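Side-chain contacts in superoxide dismutase [Fe] (Sulfolobus acidocaldarius, PDB 1B06), which converts superoxide radicals to hydrogen peroxide and oxygen with one iron ion per subunit, protecting the cell from their toxicity: residues A[7-12]-A[43-48]; A[28-33]-A[86-91]; A[102-107]-A[202-207]; A[120-125]-A[147-152]. All coordinates share one frame; numbering follows the deposited sequence.

Overall arrangement
Contacts 1 and 2 both use helix 27-57 of the alpha-hairpin domain, contact 1 against the N-terminal loop and contact 2 against helix 67-89; their centres are about 18 Å apart and their segments alternate along the chain. Contacts 3 and 4 follow in sequence. Contact 3 joins helix 103-113 to helix 197-205, and contact 4, nested inside the loop it closes, sets helix 116-129 on strand 147-153 of the antiparallel sheet. These two centres lie about 17 Å apart, and L105 touches L147 between them. R203 of contact 3 packs on I86 and N89 of contact 2, joining the C-terminal half to the hairpin; separately, both halves supply ligands to the iron.

Contact 1: residues A[7-12]-A[43-48]; sequences KRYEFP and NGANSL
N46 reaches out from helix 27-57, the first arm of the alpha-hairpin found in iron/manganese superoxide dismutases, and grips the backbone of Y9 in the extended loop 7-12 at two points. N46 CB lies 4.1 Å from R8 CD. N46 CG stands anti to the carbonyl carbon (chi1 -71°), which swings the amide toward the loop and brings N46 CG to 3.7 Å from R8 CB. At the tip, N46 OD1 accepts from Y9 N at 2.8 Å in a nearly straight bond (168°), and N46 ND2 donates, close to its own amide plane, to Y9 O at 3.0 Å. Asparagine suits the place because a single flat amide offers both an acceptor and a donor to the N-H and C=O of one residue. A leucine here would probably leave both backbone groups without their mates and let the loop drift from the helix. The polar ends of the neighbours turn to other partners: R8 NH2 forms a salt bridge with D50, and Y9 OH bonds to D141 of the second subunit. The Y9 ring lies almost parallel to the N46 amide, OD1 near the ring plane at its edge, while Y9 CD2 rests 4.2 Å from A45 CB.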
loop_
_atom_site.group_PDB
_atom_site.type_symbol
_atom_site.label_atom_id
_atom_site.label_comp_id
_atom_site.label_asym_id
_atom_site.label_seq_id
_atom_site.Cartn_x
_atom_site.Cartn_y
_atom_site.Cartn_z
ATOM N N LYS A 7 -23.945 -14.861 -1.990
ATOM C CA LYS A 7 -24.628 -14.180 -3.078
ATOM C C LYS A 7 -23.603 -13.517 -3.998
ATOM O O LYS A 7 -22.499 -13.177 -3.574
ATOM C CB LYS A 7 -25.587 -13.129 -2.519
ATOM C CG LYS A 7 -26.379 -12.383 -3.584
ATOM C CD LYS A 7 -27.856 -12.758 -3.548
ATOM C CE LYS A 7 -28.551 -12.422 -4.865
ATOM N NZ LYS A 7 -29.906 -13.045 -4.968
ATOM N N ARG A 8 -23.964 -13.348 -5.265
ATOM C CA ARG A 8 -23.069 -12.722 -6.225
ATOM C C ARG A 8 -23.530 -11.306 -6.512
ATOM O O ARG A 8 -24.648 -10.929 -6.168
ATOM C CB ARG A 8 -23.037 -13.526 -7.522
ATOM C CG ARG A 8 -22.618 -14.977 -7.334
ATOM C CD ARG A 8 -21.168 -15.088 -6.877
ATOM N NE ARG A 8 -20.688 -16.468 -6.897
ATOM C CZ ARG A 8 -20.996 -17.379 -5.979
ATOM N NH1 ARG A 8 -21.786 -17.059 -4.963
ATOM N NH2 ARG A 8 -20.522 -18.614 -6.082
ATOM N N TYR A 9 -22.667 -10.521 -7.141
ATOM C CA TYR A 9 -22.996 -9.138 -7.464
ATOM C C TYR A 9 -23.627 -9.033 -8.842
ATOM O O TYR A 9 -23.351 -9.843 -9.726
ATOM C CB TYR A 9 -21.732 -8.268 -7.406
ATOM C CG TYR A 9 -21.200 -8.084 -6.001
ATOM C CD1 TYR A 9 -21.804 -7.187 -5.119
ATOM C CD2 TYR A 9 -20.130 -8.845 -5.537
ATOM C CE1 TYR A 9 -21.358 -7.057 -3.804
ATOM C CE2 TYR A 9 -19.677 -8.724 -4.223
ATOM C CZ TYR A 9 -20.298 -7.831 -3.367
ATOM O OH TYR A 9 -19.873 -7.728 -2.066
ATOM N N GLU A 10 -24.475 -8.026 -9.017
ATOM C CA GLU A 10 -25.144 -7.799 -10.286
ATOM C C GLU A 10 -24.619 -6.531 -10.939
ATOM O O GLU A 10 -24.373 -5.534 -10.264
ATOM C CB GLU A 10 -26.651 -7.675 -10.072
ATOM C CG GLU A 10 -27.441 -8.881 -10.567
ATOM C CD GLU A 10 -28.534 -9.302 -9.600
ATOM O OE1 GLU A 10 -29.325 -8.429 -9.177
ATOM O OE2 GLU A 10 -28.599 -10.506 -9.261
ATOM N N PHE A 11 -24.438 -6.579 -12.254
ATOM C CA PHE A 11 -23.960 -5.430 -13.008
ATOM C C PHE A 11 -25.121 -4.440 -13.131
ATOM O O PHE A 11 -26.153 -4.746 -13.727
ATOM C CB PHE A 11 -23.486 -5.879 -14.396
ATOM C CG PHE A 11 -22.844 -4.785 -15.213
ATOM C CD1 PHE A 11 -21.817 -4.014 -14.688
ATOM C CD2 PHE A 11 -23.257 -4.546 -16.522
ATOM C CE1 PHE A 11 -21.209 -3.027 -15.447
ATOM C CE2 PHE A 11 -22.654 -3.557 -17.288
ATOM C CZ PHE A 11 -21.624 -2.797 -16.745
ATOM N N PRO A 12 -24.960 -3.235 -12.566
ATOM C CA PRO A 12 -26.012 -2.217 -12.621
ATOM C C PRO A 12 -26.169 -1.570 -13.997
ATOM O O PRO A 12 -25.313 -1.717 -14.867
ATOM C CB PRO A 12 -25.583 -1.209 -11.557
ATOM C CG PRO A 12 -24.094 -1.309 -11.543
ATOM C CD PRO A 12 -23.760 -2.753 -11.855
ATOM N N ASN A 43 -17.421 -9.168 -12.749
ATOM C CA ASN A 43 -17.062 -10.521 -13.144
ATOM C C ASN A 43 -15.908 -11.030 -12.284
ATOM O O ASN A 43 -15.914 -12.179 -11.841
ATOM C CB ASN A 43 -16.651 -10.569 -14.620
ATOM C CG ASN A 43 -17.841 -10.489 -15.570
ATOM O OD1 ASN A 43 -17.686 -10.141 -16.741
ATOM N ND2 ASN A 43 -19.032 -10.809 -15.068
ATOM N N GLY A 44 -14.918 -10.171 -12.054
ATOM C CA GLY A 44 -13.772 -10.557 -11.248
ATOM C C GLY A 44 -14.161 -10.893 -9.820
ATOM O O GLY A 44 -13.676 -11.861 -9.238
ATOM N N ALA A 45 -15.052 -10.089 -9.253
ATOM C CA ALA A 45 -15.513 -10.307 -7.895
ATOM C C ALA A 45 -16.260 -11.632 -7.789
ATOM O O ALA A 45 -15.995 -12.432 -6.891
ATOM C CB ALA A 45 -16.425 -9.158 -7.463
ATOM N N ASN A 46 -17.188 -11.863 -8.712
ATOM C CA ASN A 46 -17.987 -13.083 -8.698
ATOM C C ASN A 46 -17.162 -14.348 -8.893
ATOM O O ASN A 46 -17.433 -15.379 -8.276
ATOM C CB ASN A 46 -19.085 -12.993 -9.759
ATOM C CG ASN A 46 -20.169 -12.002 -9.383
ATOM O OD1 ASN A 46 -20.276 -11.591 -8.226
ATOM N ND2 ASN A 46 -20.979 -11.612 -10.358
ATOM N N SER A 47 -16.146 -14.268 -9.742
ATOM C CA SER A 47 -15.297 -15.422 -9.991
ATOM C C SER A 47 -14.468 -15.756 -8.749
ATOM O O SER A 47 -14.122 -16.916 -8.514
ATOM C CB SER A 47 -14.380 -15.155 -11.184
ATOM O OG SER A 47 -13.112 -14.699 -10.754
ATOM N N LEU A 48 -14.146 -14.740 -7.953
ATOM C CA LEU A 48 -13.368 -14.967 -6.743
ATOM C C LEU A 48 -14.281 -15.453 -5.629
ATOM O O LEU A 48 -13.842 -16.174 -4.735
ATOM C CB LEU A 48 -12.652 -13.691 -6.308
ATOM C CG LEU A 48 -11.372 -13.361 -7.074
ATOM C CD1 LEU A 48 -10.864 -12.010 -6.624
ATOM C CD2 LEU A 48 -10.319 -14.437 -6.837
#

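Contact 2: residues A[28-33]-A[86-91]; sequences DIIDVH and IYWNNM. With FE (Fe (III) ion), chain G.
H33 NE2 binds the iron at 2.2 Å, and the same imidazole is met on one face by the rim of W88. The metal's other ligands are H84, D170, H174 and a water 2.1 Å from the iron. At the ring edge, in its plane, H33 ND1 donates weakly to a second water, 2.7 Å away, which also bonds Y87 OH; that hydroxyl has a further partner in Y187. W88 comes edge-to-face, its plane at 77° to the histidine ring, with CH2 3.5 Å from H33 CG. The indole suits the place: its six-membered ring reaches H33 between the helices while NE1 bonds H38 ND1. An alanine in place of W88 would probably open a gap against the imidazole face, giving H33 more freedom to tilt, and strip H38 ND1 of its partner. Y87 CE2 approaches H33 CE1 obliquely at 3.6 Å, and I30 CD1 packs on W88 CZ3. Such an aromatic cluster round a metal-bound histidine belongs to the active site of iron/manganese superoxide dismutases.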
loop_
_atom_site.group_PDB
_atom_site.type_symbol
_atom_site.label_atom_id
_atom_site.label_comp_id
_atom_site.label_asym_id
_atom_site.label_seq_id
_atom_site.Cartn_x
_atom_site.Cartn_y
_atom_site.Cartn_z
ATOM N N ASP A 28 -17.032 7.830 -25.934
ATOM C CA ASP A 28 -16.024 6.799 -26.164
ATOM C C ASP A 28 -15.466 6.309 -24.838
ATOM O O ASP A 28 -15.160 5.128 -24.679
ATOM C CB ASP A 28 -14.879 7.344 -27.012
ATOM C CG ASP A 28 -15.280 7.574 -28.451
ATOM O OD1 ASP A 28 -16.277 6.967 -28.898
ATOM O OD2 ASP A 28 -14.594 8.363 -29.134
ATOM N N ILE A 29 -15.330 7.230 -23.888
ATOM C CA ILE A 29 -14.811 6.900 -22.572
ATOM C C ILE A 29 -15.872 6.169 -21.760
ATOM O O ILE A 29 -15.620 5.096 -21.219
ATOM C CB ILE A 29 -14.383 8.176 -21.821
ATOM C CG1 ILE A 29 -13.040 8.668 -22.367
ATOM C CG2 ILE A 29 -14.286 7.903 -20.333
ATOM C CD1 ILE A 29 -12.684 10.077 -21.931
ATOM N N ILE A 30 -17.062 6.753 -21.689
ATOM C CA ILE A 30 -18.161 6.168 -20.935
ATOM C C ILE A 30 -18.476 4.743 -21.372
ATOM O O ILE A 30 -18.702 3.865 -20.542
ATOM C CB ILE A 30 -19.431 7.032 -21.066
ATOM C CG1 ILE A 30 -19.145 8.438 -20.541
ATOM C CG2 ILE A 30 -20.579 6.412 -20.274
ATOM C CD1 ILE A 30 -18.821 8.485 -19.046
ATOM N N ASP A 31 -18.487 4.516 -22.677
ATOM C CA ASP A 31 -18.779 3.196 -23.216
ATOM C C ASP A 31 -17.860 2.104 -22.659
ATOM O O ASP A 31 -18.330 1.140 -22.053
ATOM C CB ASP A 31 -18.674 3.233 -24.739
ATOM C CG ASP A 31 -19.108 1.932 -25.387
ATOM O OD1 ASP A 31 -20.142 1.369 -24.970
ATOM O OD2 ASP A 31 -18.408 1.475 -26.315
ATOM N N VAL A 32 -16.553 2.255 -22.868
ATOM C CA VAL A 32 -15.579 1.273 -22.387
ATOM C C VAL A 32 -15.387 1.307 -20.863
ATOM O O VAL A 32 -15.060 0.292 -20.246
ATOM C CB VAL A 32 -14.210 1.468 -23.077
ATOM C CG1 VAL A 32 -13.609 2.803 -22.673
ATOM C CG2 VAL A 32 -13.279 0.332 -22.712
ATOM N N HIS A 33 -15.589 2.475 -20.261
ATOM C CA HIS A 33 -15.458 2.632 -18.814
ATOM C C HIS A 33 -16.540 1.811 -18.122
ATOM O O HIS A 33 -16.299 1.158 -17.105
ATOM C CB HIS A 33 -15.623 4.106 -18.436
ATOM C CG HIS A 33 -15.115 4.449 -17.070
ATOM N ND1 HIS A 33 -15.013 5.750 -16.623
ATOM C CD2 HIS A 33 -14.666 3.666 -16.059
ATOM C CE1 HIS A 33 -14.520 5.753 -15.398
ATOM N NE2 HIS A 33 -14.301 4.503 -15.032
ATOM N N ILE A 86 -21.381 4.211 -7.533
ATOM C CA ILE A 86 -21.682 5.512 -6.942
ATOM C C ILE A 86 -21.349 6.615 -7.951
ATOM O O ILE A 86 -22.112 7.564 -8.132
ATOM C CB ILE A 86 -20.849 5.752 -5.667
ATOM C CG1 ILE A 86 -21.250 4.748 -4.586
ATOM C CG2 ILE A 86 -21.066 7.169 -5.163
ATOM C CD1 ILE A 86 -20.219 4.595 -3.482
ATOM N N TYR A 87 -20.199 6.464 -8.601
ATOM C CA TYR A 87 -19.697 7.412 -9.591
ATOM C C TYR A 87 -20.721 7.749 -10.681
ATOM O O TYR A 87 -20.963 8.925 -10.965
ATOM C CB TYR A 87 -18.423 6.836 -10.211
ATOM C CG TYR A 87 -17.736 7.691 -11.255
ATOM C CD1 TYR A 87 -17.362 9.007 -10.985
ATOM C CD2 TYR A 87 -17.408 7.157 -12.499
ATOM C CE1 TYR A 87 -16.667 9.773 -11.940
ATOM C CE2 TYR A 87 -16.718 7.905 -13.455
ATOM C CZ TYR A 87 -16.348 9.209 -13.172
ATOM O OH TYR A 87 -15.661 9.934 -14.120
ATOM N N TRP A 88 -21.328 6.725 -11.282
ATOM C CA TRP A 88 -22.317 6.943 -12.337
ATOM C C TRP A 88 -23.502 7.756 -11.832
ATOM O O TRP A 88 -23.986 8.651 -12.518
ATOM C CB TRP A 88 -22.842 5.617 -12.894
ATOM C CG TRP A 88 -21.788 4.658 -13.377
ATOM C CD1 TRP A 88 -21.726 3.322 -13.115
ATOM C CD2 TRP A 88 -20.659 4.955 -14.212
ATOM N NE1 TRP A 88 -20.632 2.765 -13.731
ATOM C CE2 TRP A 88 -19.958 3.742 -14.412
ATOM C CE3 TRP A 88 -20.170 6.124 -14.811
ATOM C CZ2 TRP A 88 -18.792 3.664 -15.186
ATOM C CZ3 TRP A 88 -19.007 6.045 -15.583
ATOM C CH2 TRP A 88 -18.334 4.821 -15.762
ATOM N N ASN A 89 -23.968 7.441 -10.629
ATOM C CA ASN A 89 -25.107 8.134 -10.042
ATOM C C ASN A 89 -24.746 9.507 -9.493
ATOM O O ASN A 89 -25.618 10.360 -9.309
ATOM C CB ASN A 89 -25.709 7.290 -8.923
ATOM C CG ASN A 89 -26.492 6.112 -9.450
ATOM O OD1 ASN A 89 -27.415 6.277 -10.239
ATOM N ND2 ASN A 89 -26.127 4.915 -9.019
ATOM N N ASN A 90 -23.460 9.715 -9.235
ATOM C CA ASN A 90 -22.978 10.976 -8.687
ATOM C C ASN A 90 -22.763 12.027 -9.772
ATOM O O ASN A 90 -22.295 13.130 -9.493
ATOM C CB ASN A 90 -21.675 10.738 -7.922
ATOM C CG ASN A 90 -21.474 11.718 -6.776
ATOM O OD1 ASN A 90 -22.358 11.920 -5.937
ATOM N ND2 ASN A 90 -20.298 12.331 -6.734
ATOM N N MET A 91 -23.098 11.666 -11.008
ATOM C CA MET A 91 -22.979 12.567 -12.153
ATOM C C MET A 91 -24.349 12.668 -12.838
ATOM O O MET A 91 -25.213 11.815 -12.637
ATOM C CB MET A 91 -21.934 12.037 -13.141
ATOM C CG MET A 91 -20.507 12.079 -12.615
ATOM S SD MET A 91 -19.247 11.774 -13.866
ATOM C CE MET A 91 -19.653 10.055 -14.367
HETATM FE FE FE G . -12.895 3.930 -13.402
HETATM O O HOH W 1 -14.807 8.478 -16.831
HETATM O O HOH W 2 -11.681 3.440 -11.788
#

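Contact 3: residues A[102-107]-A[202-207]; sequences GGALAD and KRLQKY
The flat amide of Q205 meets A104 through its nitrogen: NE2 lies 3.5 Å from A104 CB, which approaches the amide obliquely and not squarely over a face. The other flat group nearby, the Y207 ring, has R203 O in its plane at the edge and does not touch segment 102-107. The contact is a helix-to-helix one in the C-terminal half of the subunit, where the N-terminal part of helix 103-113 packs against the C-terminal part of helix 197-205. Its apolar centre is L204. With CG anti to the backbone N (chi1 179°), the side chain points at the other helix, and L204 CD2 continues outward to the backbone, 3.5 Å from L105 N and 3.6 Å from L105 CA. A104 suits this place because its short side chain lets the leucine methyl come close to the main chain; A104 CB is 3.9 Å from L204 CD2. On the buried side, I166 of strand 165-170 touches both L105 and L204. Polar atoms are tied by E201, whose two carboxylate oxygens accept from A104 N and L105 N, N-H groups near the helix start, where a negative charge is likely to be favoured by the helix dipole. Q205 NE2 also bonds E201 OE2, consistent with the bend of this chain at chi2, -63°. The leucines meet as well through L105 CB, 3.9 Å from L204 CD2.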
loop_
_atom_site.group_PDB
_atom_site.type_symbol
_atom_site.label_atom_id
_atom_site.label_comp_id
_atom_site.label_asym_id
_atom_site.label_seq_id
_atom_site.Cartn_x
_atom_site.Cartn_y
_atom_site.Cartn_z
ATOM N N GLY A 102 -27.035 22.404 -2.721
ATOM C CA GLY A 102 -28.097 23.053 -1.979
ATOM C C GLY A 102 -28.428 22.214 -0.766
ATOM O O GLY A 102 -27.740 21.246 -0.477
ATOM N N GLY A 103 -29.477 22.587 -0.046
ATOM C CA GLY A 103 -29.871 21.828 1.124
ATOM C C GLY A 103 -28.838 21.774 2.229
ATOM O O GLY A 103 -28.023 22.679 2.378
ATOM N N ALA A 104 -28.886 20.698 3.007
ATOM C CA ALA A 104 -27.978 20.485 4.126
ATOM C C ALA A 104 -26.522 20.445 3.693
ATOM O O ALA A 104 -25.638 20.919 4.411
ATOM C CB ALA A 104 -28.336 19.193 4.833
ATOM N N LEU A 105 -26.270 19.879 2.519
ATOM C CA LEU A 105 -24.905 19.782 2.010
ATOM C C LEU A 105 -24.286 21.158 1.804
ATOM O O LEU A 105 -23.158 21.403 2.221
ATOM C CB LEU A 105 -24.870 19.000 0.691
ATOM C CG LEU A 105 -23.477 18.835 0.064
ATOM C CD1 LEU A 105 -22.558 18.085 1.017
ATOM C CD2 LEU A 105 -23.589 18.089 -1.248
ATOM N N ALA A 106 -25.022 22.056 1.156
ATOM C CA ALA A 106 -24.519 23.403 0.907
ATOM C C ALA A 106 -24.270 24.128 2.226
ATOM O O ALA A 106 -23.343 24.922 2.337
ATOM C CB ALA A 106 -25.510 24.188 0.051
ATOM N N ASP A 107 -25.097 23.842 3.224
ATOM C CA ASP A 107 -24.960 24.471 4.531
ATOM C C ASP A 107 -23.709 23.985 5.263
ATOM O O ASP A 107 -22.995 24.778 5.869
ATOM C CB ASP A 107 -26.199 24.190 5.380
ATOM C CG ASP A 107 -26.053 24.686 6.794
ATOM O OD1 ASP A 107 -25.888 25.912 6.974
ATOM O OD2 ASP A 107 -26.101 23.851 7.721
ATOM N N LYS A 202 -28.932 13.689 -1.428
ATOM C CA LYS A 202 -29.730 12.528 -1.045
ATOM C C LYS A 202 -28.924 11.582 -0.165
ATOM O O LYS A 202 -29.436 11.036 0.808
ATOM C CB LYS A 202 -30.194 11.771 -2.288
ATOM C CG LYS A 202 -31.684 11.872 -2.554
ATOM C CD LYS A 202 -31.999 11.606 -4.018
ATOM C CE LYS A 202 -33.153 12.472 -4.505
ATOM N NZ LYS A 202 -32.981 12.878 -5.930
ATOM N N ARG A 203 -27.658 11.386 -0.517
ATOM C CA ARG A 203 -26.788 10.506 0.247
ATOM C C ARG A 203 -26.577 11.061 1.651
ATOM O O ARG A 203 -26.629 10.321 2.629
ATOM C CB ARG A 203 -25.449 10.341 -0.480
ATOM C CG ARG A 203 -25.610 9.815 -1.897
ATOM C CD ARG A 203 -24.309 9.321 -2.498
ATOM N NE ARG A 203 -24.365 7.883 -2.735
ATOM C CZ ARG A 203 -24.618 7.323 -3.912
ATOM N NH1 ARG A 203 -24.840 8.076 -4.978
ATOM N NH2 ARG A 203 -24.658 6.006 -4.022
ATOM N N LEU A 204 -26.358 12.369 1.750
ATOM C CA LEU A 204 -26.146 13.007 3.049
ATOM C C LEU A 204 -27.379 12.898 3.940
ATOM O O LEU A 204 -27.272 12.552 5.117
ATOM C CB LEU A 204 -25.782 14.485 2.874
ATOM C CG LEU A 204 -25.554 15.268 4.172
ATOM C CD1 LEU A 204 -24.300 14.765 4.871
ATOM C CD2 LEU A 204 -25.432 16.743 3.858
ATOM N N GLN A 205 -28.548 13.195 3.373
ATOM C CA GLN A 205 -29.803 13.137 4.120
ATOM C C GLN A 205 -30.028 11.771 4.756
ATOM O O GLN A 205 -30.684 11.659 5.790
ATOM C CB GLN A 205 -30.986 13.479 3.205
ATOM C CG GLN A 205 -31.151 14.973 2.927
ATOM C CD GLN A 205 -31.446 15.785 4.182
ATOM O OE1 GLN A 205 -32.005 15.273 5.148
ATOM N NE2 GLN A 205 -31.070 17.058 4.168
ATOM N N LYS A 206 -29.471 10.738 4.134
ATOM C CA LYS A 206 -29.597 9.371 4.623
ATOM C C LYS A 206 -28.914 9.150 5.975
ATOM O O LYS A 206 -29.298 8.254 6.725
ATOM C CB LYS A 206 -28.997 8.403 3.604
ATOM C CG LYS A 206 -29.968 7.381 3.062
ATOM C CD LYS A 206 -29.376 6.654 1.863
ATOM C CE LYS A 206 -29.584 7.446 0.572
ATOM N NZ LYS A 206 -28.980 6.784 -0.629
ATOM N N TYR A 207 -27.912 9.965 6.293
ATOM C CA TYR A 207 -27.177 9.803 7.544
ATOM C C TYR A 207 -27.283 10.953 8.530
ATOM O O TYR A 207 -26.733 10.885 9.630
ATOM C CB TYR A 207 -25.705 9.533 7.234
ATOM C CG TYR A 207 -25.535 8.437 6.219
ATOM C CD1 TYR A 207 -25.656 8.702 4.858
ATOM C CD2 TYR A 207 -25.325 7.118 6.619
ATOM C CE1 TYR A 207 -25.579 7.686 3.922
ATOM C CE2 TYR A 207 -25.246 6.089 5.686
ATOM C CZ TYR A 207 -25.377 6.381 4.340
ATOM O OH TYR A 207 -25.315 5.370 3.407
#

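Contact 4: residues A[120-125]-A[147-152]; sequences KQVFSE and LQIMTV
I149 carries its CG1 anti to the carbonyl carbon (chi1 -70°) and then runs straight on at chi2, so that CD1 is thrust toward V122 and F123; F123 answers with CG anti to its own N (chi1 -170°), which lays the ring beside the isoleucine. Helix 116-129 is thereby packed on the antiparallel sheet of the C-terminal domain, at strand 147-153. I149 CD1 sits 4.0 Å from V122 CG1 and equally 4.0 Å from F123 CA, close against the helix backbone. Further back, I149 CG1 comes to 4.2 Å from F123 CD2, approaching the ring obliquely. A long branched side chain suits the strand here, since it spans the gap to the helix and also touches L138 and Y113. The ring of F123 reaches on across the sheet to T136, L167 and V169, a breadth a smaller apolar residue lacks. The strand's alternation sends M150 the other way, where L71 of the second subunit packs on it. On the helix, S124 OG donates to K120 O at 2.9 Å and also bonds W192 NE1. Next to I149, the Q148 side chain folds back on the strand: its NE2 meets a lone pair of I149 O in the carbonyl plane, 3.1 Å away.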
loop_
_atom_site.group_PDB
_atom_site.type_symbol
_atom_site.label_atom_id
_atom_site.label_comp_id
_atom_site.label_asym_id
_atom_site.label_seq_id
_atom_site.Cartn_x
_atom_site.Cartn_y
_atom_site.Cartn_z
ATOM N N LYS A 120 -14.387 24.010 -3.420
ATOM C CA LYS A 120 -14.001 23.603 -4.767
ATOM C C LYS A 120 -12.488 23.681 -4.941
ATOM O O LYS A 120 -11.871 22.805 -5.546
ATOM C CB LYS A 120 -14.678 24.507 -5.788
ATOM C CG LYS A 120 -15.029 23.829 -7.078
ATOM C CD LYS A 120 -16.385 24.288 -7.560
ATOM C CE LYS A 120 -16.311 24.769 -8.987
ATOM N NZ LYS A 120 -16.994 26.073 -9.155
ATOM N N GLN A 121 -11.892 24.741 -4.405
ATOM C CA GLN A 121 -10.452 24.936 -4.490
ATOM C C GLN A 121 -9.702 23.859 -3.719
ATOM O O GLN A 121 -8.742 23.279 -4.225
ATOM C CB GLN A 121 -10.065 26.301 -3.918
ATOM C CG GLN A 121 -10.222 27.451 -4.885
ATOM C CD GLN A 121 -10.206 28.797 -4.186
ATOM O OE1 GLN A 121 -9.588 28.957 -3.134
ATOM N NE2 GLN A 121 -10.889 29.775 -4.770
ATOM N N VAL A 122 -10.137 23.603 -2.487
ATOM C CA VAL A 122 -9.491 22.608 -1.639
ATOM C C VAL A 122 -9.691 21.192 -2.169
ATOM O O VAL A 122 -8.758 20.382 -2.159
ATOM C CB VAL A 122 -10.009 22.682 -0.192
ATOM C CG1 VAL A 122 -9.286 21.657 0.671
ATOM C CG2 VAL A 122 -9.787 24.077 0.363
ATOM N N PHE A 123 -10.900 20.893 -2.636
ATOM C CA PHE A 123 -11.181 19.571 -3.180
ATOM C C PHE A 123 -10.342 19.321 -4.433
ATOM O O PHE A 123 -9.811 18.225 -4.634
ATOM C CB PHE A 123 -12.666 19.426 -3.518
ATOM C CG PHE A 123 -13.071 18.018 -3.863
ATOM C CD1 PHE A 123 -12.903 17.528 -5.154
ATOM C CD2 PHE A 123 -13.603 17.175 -2.891
ATOM C CE1 PHE A 123 -13.258 16.216 -5.472
ATOM C CE2 PHE A 123 -13.963 15.859 -3.198
ATOM C CZ PHE A 123 -13.790 15.380 -4.491
ATOM N N SER A 124 -10.219 20.341 -5.274
ATOM C CA SER A 124 -9.437 20.213 -6.496
ATOM C C SER A 124 -7.951 20.058 -6.175
ATOM O O SER A 124 -7.243 19.280 -6.823
ATOM C CB SER A 124 -9.657 21.435 -7.393
ATOM O OG SER A 124 -10.958 21.423 -7.958
ATOM N N GLU A 125 -7.479 20.800 -5.174
ATOM C CA GLU A 125 -6.077 20.729 -4.774
ATOM C C GLU A 125 -5.748 19.319 -4.281
ATOM O O GLU A 125 -4.684 18.777 -4.580
ATOM C CB GLU A 125 -5.782 21.748 -3.669
ATOM C CG GLU A 125 -4.296 21.972 -3.438
ATOM C CD GLU A 125 -4.009 22.940 -2.306
ATOM O OE1 GLU A 125 -4.905 23.738 -1.960
ATOM O OE2 GLU A 125 -2.886 22.905 -1.761
ATOM N N LEU A 147 -17.194 16.794 7.007
ATOM C CA LEU A 147 -17.260 16.314 5.636
ATOM C C LEU A 147 -15.770 16.141 5.325
ATOM O O LEU A 147 -15.072 17.106 5.000
ATOM C CB LEU A 147 -17.890 17.375 4.728
ATOM C CG LEU A 147 -19.405 17.545 4.830
ATOM C CD1 LEU A 147 -19.829 18.777 4.061
ATOM C CD2 LEU A 147 -20.091 16.317 4.278
ATOM N N GLN A 148 -15.283 14.913 5.447
ATOM C CA GLN A 148 -13.867 14.630 5.243
ATOM C C GLN A 148 -13.425 14.307 3.822
ATOM O O GLN A 148 -13.942 13.384 3.193
ATOM C CB GLN A 148 -13.448 13.491 6.180
ATOM C CG GLN A 148 -11.975 13.170 6.142
ATOM C CD GLN A 148 -11.126 14.259 6.759
ATOM O OE1 GLN A 148 -11.369 14.691 7.886
ATOM N NE2 GLN A 148 -10.119 14.710 6.021
ATOM N N ILE A 149 -12.455 15.070 3.327
ATOM C CA ILE A 149 -11.904 14.848 1.993
ATOM C C ILE A 149 -10.812 13.792 2.107
ATOM O O ILE A 149 -10.086 13.753 3.099
ATOM C CB ILE A 149 -11.241 16.118 1.422
ATOM C CG1 ILE A 149 -12.293 17.173 1.090
ATOM C CG2 ILE A 149 -10.449 15.765 0.167
ATOM C CD1 ILE A 149 -11.690 18.501 0.671
ATOM N N MET A 150 -10.684 12.939 1.097
ATOM C CA MET A 150 -9.647 11.917 1.125
ATOM C C MET A 150 -9.266 11.440 -0.272
ATOM O O MET A 150 -10.108 11.350 -1.164
ATOM C CB MET A 150 -10.102 10.720 1.974
ATOM C CG MET A 150 -9.035 9.632 2.173
ATOM S SD MET A 150 -7.484 10.213 2.935
ATOM C CE MET A 150 -8.117 10.936 4.419
ATOM N N THR A 151 -7.982 11.162 -0.463
ATOM C CA THR A 151 -7.511 10.644 -1.730
ATOM C C THR A 151 -7.347 9.140 -1.510
ATOM O O THR A 151 -6.673 8.703 -0.580
ATOM C CB THR A 151 -6.157 11.263 -2.149
ATOM O OG1 THR A 151 -5.256 11.261 -1.036
ATOM C CG2 THR A 151 -6.355 12.692 -2.635
ATOM N N VAL A 152 -7.992 8.352 -2.358
ATOM C CA VAL A 152 -7.924 6.904 -2.249
ATOM C C VAL A 152 -7.011 6.364 -3.344
ATOM O O VAL A 152 -7.162 6.709 -4.523
ATOM C CB VAL A 152 -9.345 6.292 -2.368
ATOM C CG1 VAL A 152 -9.279 4.776 -2.446
ATOM C CG2 VAL A 152 -10.182 6.725 -1.174
#